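Local coordinates for protein Atp-dependent DNA ligase (Psychromonas sp., PDB 4D05) that probably seals nicks in DNA at the expense of ATP by way of an enzyme-adenylate intermediate, using a minimized DNA-binding surface, at residues I134-T137 against V138-F141. Numbering follows the deposited sequence.
Sequences IPNT and VALF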
loop_
_atom_site.group_PDB
_atom_site.type_symbol
_atom_site.label_atom_id
_atom_site.label_comp_id
_atom_site.label_asym_id
_atom_site.label_seq_id
_atom_site.Cartn_x
_atom_site.Cartn_y
_atom_site.Cartn_z
ATOM N N ILE A 134 -4.667 6.154 -17.660
ATOM C CA ILE A 134 -5.596 5.044 -17.899
ATOM C C ILE A 134 -6.942 5.640 -18.280
ATOM O O ILE A 134 -7.381 6.631 -17.679
ATOM C CB ILE A 134 -5.704 4.181 -16.605
ATOM C CG1 ILE A 134 -4.364 3.518 -16.253
ATOM C CG2 ILE A 134 -6.744 3.104 -16.720
ATOM C CD1 ILE A 134 -3.890 2.487 -17.261
ATOM N N PRO A 135 -7.614 5.068 -19.287
ATOM C CA PRO A 135 -8.768 5.799 -19.832
ATOM C C PRO A 135 -10.081 5.688 -19.053
ATOM O O PRO A 135 -10.959 6.561 -19.212
ATOM C CB PRO A 135 -8.951 5.179 -21.223
ATOM C CG PRO A 135 -8.358 3.812 -21.095
ATOM C CD PRO A 135 -7.155 4.022 -20.206
ATOM N N ASN A 136 -10.253 4.643 -18.245
ATOM C CA ASN A 136 -11.527 4.434 -17.565
ATOM C C ASN A 136 -11.358 3.414 -16.466
ATOM O O ASN A 136 -10.334 2.747 -16.388
ATOM C CB ASN A 136 -12.656 4.000 -18.527
ATOM C CG ASN A 136 -12.237 2.865 -19.429
ATOM O OD1 ASN A 136 -11.971 1.756 -18.984
ATOM N ND2 ASN A 136 -12.153 3.156 -20.732
ATOM N N THR A 137 -12.363 3.288 -15.617
ATOM C CA THR A 137 -12.265 2.409 -14.445
ATOM C C THR A 137 -12.169 0.922 -14.799
ATOM O O THR A 137 -11.417 0.154 -14.161
ATOM C CB THR A 137 -13.455 2.607 -13.557
ATOM O OG1 THR A 137 -13.477 3.971 -13.127
ATOM C CG2 THR A 137 -13.343 1.662 -12.321
ATOM N N VAL A 138 -12.897 0.486 -15.822
ATOM C CA VAL A 138 -12.752 -0.889 -16.244
ATOM C C VAL A 138 -11.290 -1.201 -16.603
ATOM O O VAL A 138 -10.728 -2.238 -16.216
ATOM C CB VAL A 138 -13.699 -1.227 -17.414
ATOM C CG1 VAL A 138 -13.341 -2.586 -17.971
ATOM C CG2 VAL A 138 -15.135 -1.187 -16.915
ATOM N N ALA A 139 -10.651 -0.303 -17.342
ATOM C CA ALA A 139 -9.262 -0.498 -17.702
ATOM C C ALA A 139 -8.321 -0.463 -16.480
ATOM O O ALA A 139 -7.353 -1.203 -16.396
ATOM C CB ALA A 139 -8.856 0.554 -18.718
ATOM N N LEU A 140 -8.674 0.354 -15.514
ATOM C CA LEU A 140 -7.901 0.487 -14.293
ATOM C C LEU A 140 -7.934 -0.836 -13.499
ATOM O O LEU A 140 -6.900 -1.322 -12.995
ATOM C CB LEU A 140 -8.483 1.621 -13.462
ATOM C CG LEU A 140 -7.777 1.875 -12.137
ATOM C CD1 LEU A 140 -6.386 2.431 -12.371
ATOM C CD2 LEU A 140 -8.631 2.790 -11.234
ATOM N N PHE A 141 -9.119 -1.444 -13.415
ATOM C CA PHE A 141 -9.273 -2.674 -12.635
ATOM C C PHE A 141 -8.666 -3.850 -13.405
ATOM O O PHE A 141 -8.205 -4.823 -12.823
ATOM C CB PHE A 141 -10.754 -2.940 -12.339
ATOM C CG PHE A 141 -11.340 -2.150 -11.197
ATOM C CD1 PHE A 141 -10.710 -1.056 -10.651
ATOM C CD2 PHE A 141 -12.563 -2.560 -10.635
ATOM C CE1 PHE A 141 -11.265 -0.361 -9.586
ATOM C CE2 PHE A 141 -13.132 -1.853 -9.575
ATOM C CZ PHE A 141 -12.454 -0.739 -9.059
#
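N136 caps the first turn of helix 137-149 through a bond from A139 N to its side-chain OD1, 2.9 Å long. The N-H...OD1 angle is 156°, so the bond is fairly straight, and the donor lies 17° from the plane of the side-chain carbonyl. With chi1 at 49°, CG sits between the backbone N and the carbonyl carbon, which brings the amide group to the helix start, where OD1 meets A139 N. N136 is thus the N-cap residue, its side chain accepting from the amide three residues on. OD1 also lies 3.3 Å from A139 CB. Two backbone bonds start the helix: L140 N to N136 O, 3.0 Å, and F141 N to T137 O, 2.9 Å. The helix follows the loop after strand 126-128 in the ATP-dependent ligase (adenylation) domain. The apolar packing lies to one side of the cap. I134 CG2 comes alongside the first turn, 3.9 Å from A139 CB and 4.0 Å from L140 CB. P135 CG meets A139 CB more loosely, at 4.1 Å. I134 and L140 also touch V23 of strand 21-26, a strand that carries residues of the AMP pocket. A CH-pi contact joins T137 to F141, one turn on. T137 CG2, anti to the backbone N, stands over one face of the F141 ring, offset toward its rim and 4.1 Å from the centroid. Both side chains point the same way and also touch Y12.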